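Local coordinates for CrtC domain-containing protein (Fusarium vanettenii 77-13-4, PDB 7A0Q) that probably acts as a secreted kievitone hydratase, a fungal lyase that adds water to the plant phytoalexin kievitone, at residues E49-S61 with S108-V120. Numbering follows the deposited sequence.
With NAG (2-acetamido-2-deoxy-beta-D-glucopyranose), chain D.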
loop_
_atom_site.group_PDB
_atom_site.type_symbol
_atom_site.label_atom_id
_atom_site.label_comp_id
_atom_site.label_asym_id
_atom_site.label_seq_id
_atom_site.Cartn_x
_atom_site.Cartn_y
_atom_site.Cartn_z
ATOM N N GLU A 49 -10.537 3.171 16.233
ATOM C CA GLU A 49 -9.674 3.237 17.402
ATOM C C GLU A 49 -8.227 2.883 17.077
ATOM O O GLU A 49 -7.329 3.174 17.877
ATOM C CB GLU A 49 -10.202 2.273 18.470
ATOM C CG GLU A 49 -11.582 2.623 19.062
ATOM C CD GLU A 49 -12.781 2.300 18.156
ATOM O OE1 GLU A 49 -12.635 1.609 17.127
ATOM O OE2 GLU A 49 -13.904 2.735 18.497
ATOM N N SER A 50 -7.992 2.233 15.943
ATOM C CA SER A 50 -6.659 1.825 15.523
ATOM C C SER A 50 -5.916 2.910 14.752
ATOM O O SER A 50 -4.723 2.749 14.457
ATOM C CB SER A 50 -6.777 0.582 14.648
ATOM O OG SER A 50 -7.276 -0.477 15.437
ATOM N N GLN A 51 -6.585 4.010 14.413
ATOM C CA GLN A 51 -6.008 5.042 13.565
ATOM C C GLN A 51 -5.136 6.098 14.256
ATOM O O GLN A 51 -4.215 6.607 13.613
ATOM C CB GLN A 51 -7.141 5.755 12.821
ATOM C CG GLN A 51 -7.865 4.874 11.795
ATOM C CD GLN A 51 -7.125 4.853 10.480
ATOM O OE1 GLN A 51 -6.029 4.308 10.392
ATOM N NE2 GLN A 51 -7.695 5.481 9.452
ATOM N N PRO A 52 -5.378 6.479 15.516
ATOM C CA PRO A 52 -4.648 7.631 16.078
ATOM C C PRO A 52 -3.141 7.430 16.195
ATOM O O PRO A 52 -2.620 6.312 16.283
ATOM C CB PRO A 52 -5.275 7.801 17.464
ATOM C CG PRO A 52 -6.659 7.315 17.289
ATOM C CD PRO A 52 -6.517 6.117 16.386
ATOM N N ASN A 53 -2.446 8.573 16.257
ATOM C CA ASN A 53 -1.003 8.610 16.489
ATOM C C ASN A 53 -0.580 7.701 17.631
ATOM O O ASN A 53 0.448 7.026 17.540
ATOM C CB ASN A 53 -0.554 10.031 16.842
ATOM C CG ASN A 53 -0.590 10.985 15.677
ATOM O OD1 ASN A 53 -1.372 10.823 14.748
ATOM N ND2 ASN A 53 0.245 12.024 15.744
ATOM N N SER A 54 -1.331 7.725 18.739
ATOM C CA SER A 54 -0.911 7.000 19.940
ATOM C C SER A 54 -0.715 5.518 19.670
ATOM O O SER A 54 0.005 4.855 20.423
ATOM C CB SER A 54 -1.939 7.138 21.060
ATOM O OG SER A 54 -3.205 6.658 20.626
ATOM N N VAL A 55 -1.368 4.979 18.636
ATOM C CA VAL A 55 -1.262 3.544 18.373
ATOM C C VAL A 55 0.094 3.208 17.769
ATOM O O VAL A 55 0.583 2.078 17.919
ATOM C CB VAL A 55 -2.441 3.101 17.484
ATOM C CG1 VAL A 55 -2.329 1.628 17.063
ATOM C CG2 VAL A 55 -3.754 3.334 18.217
ATOM N N GLY A 56 0.730 4.175 17.100
ATOM C CA GLY A 56 2.051 4.001 16.531
ATOM C C GLY A 56 1.998 3.297 15.188
ATOM O O GLY A 56 0.929 2.984 14.659
ATOM N N GLY A 57 3.176 3.051 14.624
ATOM C CA GLY A 57 3.295 2.202 13.447
ATOM C C GLY A 57 3.352 2.999 12.144
ATOM O O GLY A 57 4.133 3.952 12.015
ATOM N N SER A 58 2.549 2.578 11.162
ATOM C CA SER A 58 2.682 3.005 9.781
ATOM C C SER A 58 1.315 3.373 9.213
ATOM O O SER A 58 0.324 2.693 9.476
ATOM C CB SER A 58 3.342 1.879 8.962
ATOM O OG SER A 58 3.254 2.094 7.565
ATOM N N TRP A 59 1.279 4.462 8.438
ATOM C CA TRP A 59 0.077 4.957 7.769
ATOM C C TRP A 59 0.444 5.152 6.300
ATOM O O TRP A 59 1.468 5.775 6.009
ATOM C CB TRP A 59 -0.409 6.277 8.396
ATOM C CG TRP A 59 -0.825 6.214 9.854
ATOM C CD1 TRP A 59 -2.095 6.121 10.334
ATOM C CD2 TRP A 59 0.033 6.280 11.015
ATOM N NE1 TRP A 59 -2.088 6.116 11.714
ATOM C CE2 TRP A 59 -0.792 6.205 12.150
ATOM C CE3 TRP A 59 1.421 6.371 11.193
ATOM C CZ2 TRP A 59 -0.281 6.232 13.455
ATOM C CZ3 TRP A 59 1.930 6.409 12.490
ATOM C CH2 TRP A 59 1.078 6.337 13.603
ATOM N N TRP A 60 -0.365 4.623 5.380
ATOM C CA TRP A 60 0.084 4.451 4.001
ATOM C C TRP A 60 -1.092 4.552 3.041
ATOM O O TRP A 60 -2.173 4.037 3.325
ATOM C CB TRP A 60 0.770 3.083 3.893
ATOM C CG TRP A 60 1.448 2.693 2.633
ATOM C CD1 TRP A 60 2.796 2.665 2.412
ATOM C CD2 TRP A 60 0.837 2.156 1.448
ATOM N NE1 TRP A 60 3.065 2.176 1.162
ATOM C CE2 TRP A 60 1.881 1.853 0.545
ATOM C CE3 TRP A 60 -0.485 1.908 1.064
ATOM C CZ2 TRP A 60 1.646 1.329 -0.727
ATOM C CZ3 TRP A 60 -0.720 1.371 -0.204
ATOM C CH2 TRP A 60 0.343 1.093 -1.082
ATOM N N SER A 61 -0.881 5.222 1.907
ATOM C CA SER A 61 -1.931 5.302 0.899
ATOM C C SER A 61 -1.337 5.238 -0.496
ATOM O O SER A 61 -0.273 5.807 -0.766
ATOM C CB SER A 61 -2.791 6.584 1.043
ATOM O OG SER A 61 -2.058 7.790 0.843
ATOM N N SER A 108 11.886 13.483 13.685
ATOM C CA SER A 108 12.428 12.961 14.931
ATOM C C SER A 108 11.408 12.233 15.790
ATOM O O SER A 108 11.751 11.211 16.398
ATOM C CB SER A 108 13.077 14.090 15.744
ATOM O OG SER A 108 12.169 15.142 15.975
ATOM N N SER A 109 10.156 12.690 15.846
ATOM C CA SER A 109 9.189 12.074 16.745
ATOM C C SER A 109 7.774 12.245 16.207
ATOM O O SER A 109 7.510 13.053 15.313
ATOM C CB SER A 109 9.288 12.662 18.156
ATOM O OG SER A 109 8.901 14.022 18.151
ATOM N N THR A 110 6.861 11.466 16.783
ATOM C CA THR A 110 5.439 11.505 16.468
ATOM C C THR A 110 4.676 11.953 17.704
ATOM O O THR A 110 4.790 11.301 18.758
ATOM C CB THR A 110 4.944 10.127 16.022
ATOM O OG1 THR A 110 5.718 9.679 14.904
ATOM C CG2 THR A 110 3.466 10.192 15.641
ATOM N N PRO A 111 3.912 13.041 17.641
ATOM C CA PRO A 111 3.124 13.457 18.807
ATOM C C PRO A 111 2.202 12.340 19.279
ATOM O O PRO A 111 1.520 11.691 18.480
ATOM C CB PRO A 111 2.336 14.663 18.288
ATOM C CG PRO A 111 3.201 15.213 17.183
ATOM C CD PRO A 111 3.830 14.011 16.534
ATOM N N ASN A 112 2.196 12.110 20.587
ATOM C CA ASN A 112 1.366 11.061 21.181
ATOM C C ASN A 112 0.009 11.674 21.507
ATOM O O ASN A 112 -0.216 12.205 22.596
ATOM C CB ASN A 112 2.041 10.457 22.410
ATOM C CG ASN A 112 1.172 9.427 23.092
ATOM O OD1 ASN A 112 0.213 8.937 22.510
ATOM N ND2 ASN A 112 1.499 9.097 24.335
ATOM N N ILE A 113 -0.910 11.606 20.540
ATOM C CA ILE A 113 -2.226 12.217 20.649
ATOM C C ILE A 113 -3.279 11.186 20.264
ATOM O O ILE A 113 -2.980 10.153 19.659
ATOM C CB ILE A 113 -2.355 13.476 19.767
ATOM C CG1 ILE A 113 -2.128 13.125 18.292
ATOM C CG2 ILE A 113 -1.357 14.550 20.207
ATOM C CD1 ILE A 113 -2.283 14.322 17.345
ATOM N N THR A 114 -4.526 11.483 20.629
ATOM C CA THR A 114 -5.639 10.556 20.442
ATOM C C THR A 114 -6.334 10.720 19.095
ATOM O O THR A 114 -7.383 10.100 18.875
ATOM C CB THR A 114 -6.666 10.718 21.570
ATOM O OG1 THR A 114 -7.268 12.015 21.490
ATOM C CG2 THR A 114 -6.004 10.549 22.920
ATOM N N THR A 115 -5.797 11.555 18.214
ATOM C CA THR A 115 -6.292 11.723 16.857
ATOM C C THR A 115 -5.198 11.298 15.884
ATOM O O THR A 115 -4.067 11.003 16.278
ATOM C CB THR A 115 -6.736 13.176 16.598
ATOM O OG1 THR A 115 -5.673 14.080 16.917
ATOM C CG2 THR A 115 -7.972 13.528 17.432
ATOM N N LEU A 116 -5.554 11.223 14.596
ATOM C CA LEU A 116 -4.601 10.898 13.544
ATOM C C LEU A 116 -4.156 12.201 12.889
ATOM O O LEU A 116 -4.946 12.863 12.207
ATOM C CB LEU A 116 -5.213 9.938 12.520
ATOM C CG LEU A 116 -4.364 9.689 11.270
ATOM C CD1 LEU A 116 -2.931 9.314 11.650
ATOM C CD2 LEU A 116 -5.011 8.601 10.419
ATOM N N ASP A 117 -2.887 12.555 13.100
ATOM C CA ASP A 117 -2.292 13.744 12.479
ATOM C C ASP A 117 -0.774 13.531 12.550
ATOM O O ASP A 117 -0.127 13.918 13.525
ATOM C CB ASP A 117 -2.731 15.028 13.181
ATOM C CG ASP A 117 -2.301 16.292 12.441
ATOM O OD1 ASP A 117 -1.425 16.230 11.561
ATOM O OD2 ASP A 117 -2.823 17.382 12.774
ATOM N N VAL A 118 -0.229 12.883 11.521
ATOM C CA VAL A 118 1.196 12.570 11.465
ATOM C C VAL A 118 1.816 13.380 10.335
ATOM O O VAL A 118 1.229 13.520 9.252
ATOM C CB VAL A 118 1.468 11.062 11.281
ATOM C CG1 VAL A 118 1.037 10.257 12.542
ATOM C CG2 VAL A 118 0.796 10.532 10.018
ATOM N N SER A 119 3.003 13.925 10.587
ATOM C CA SER A 119 3.607 14.790 9.588
ATOM C C SER A 119 5.108 14.898 9.798
ATOM O O SER A 119 5.622 14.710 10.904
ATOM C CB SER A 119 2.981 16.187 9.631
ATOM O OG SER A 119 3.211 16.783 10.897
ATOM N N VAL A 120 5.802 15.207 8.708
ATOM C CA VAL A 120 7.166 15.727 8.749
ATOM C C VAL A 120 7.127 16.997 7.910
ATOM O O VAL A 120 6.901 16.931 6.694
ATOM C CB VAL A 120 8.212 14.735 8.211
ATOM C CG1 VAL A 120 9.609 15.365 8.254
ATOM C CG2 VAL A 120 8.193 13.422 9.014
HETATM C C1 NAG D . 0.702 8.144 25.067
HETATM C C2 NAG D . 1.511 6.889 25.455
HETATM C C3 NAG D . 0.730 6.000 26.430
HETATM C C4 NAG D . 0.155 6.805 27.586
HETATM C C5 NAG D . -0.671 7.951 27.031
HETATM C C6 NAG D . -1.304 8.815 28.099
HETATM C C7 NAG D . 3.111 5.958 23.830
HETATM C C8 NAG D . 3.264 5.148 22.577
HETATM N N2 NAG D . 1.858 6.132 24.262
HETATM O O3 NAG D . 1.604 4.998 26.936
HETATM O O4 NAG D . -0.671 5.980 28.399
HETATM O O5 NAG D . 0.192 8.790 26.257
HETATM O O6 NAG D . -0.424 9.837 28.548
HETATM O O7 NAG D . 4.075 6.432 24.423
#
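Leu116 lays its CD1 methyl over one face of the Trp59 indole, 3.6 Å from the centroid of the five-membered ring, while Val118 CG1 sits above the six-membered ring on the same face, 4.0 Å from its centroid. Both are CH-pi contacts. The rotation of the indole is fixed from its edge, where NE1 donates to Gln51 O at 2.9 Å, roughly in the ring plane.

Beside this apolar patch, Asn53 illustrates how one side-chain amide can organise an irregular loop. Its OD1 accepts the backbone N-H of Asp117 at 2.8 Å in an almost straight bond (175°), and its ND2 spends both hydrogens on main-chain carbonyls, Asp117 O at 2.9 Å and Pro111 O at 3.0 Å. Both acceptors lie in the amide plane, although ND2 stands well above the carbonyl plane of Asp117. With CG beside its own backbone N (chi1 -72°), the amide reaches between 110-113 and 116-118, holding the two ends of the bend together; Ile113 CG1 and Val118 CG1 pack against it.

Main-chain bonds from Asn53 N to Thr115 O and, less straight, from Ser54 N to Ile113 O complete the join. The Pro52 ring lies against the loop's backbone, CG 3.3 Å from Thr114 O. Asn112 carries a covalently linked N-acetylglucosamine on ND2, and its OD1 comes back to 3.2 Å from Ser54 CB.

Ser109, before the bend, and Ser119, in the strand after it, complete a magnesium site with Thr86. Asn53 thus ties a 3-10 turn preceding strand 58-66 to the loop leading into strand 117-120, within the all-beta, lipocalin-like CrtC domain.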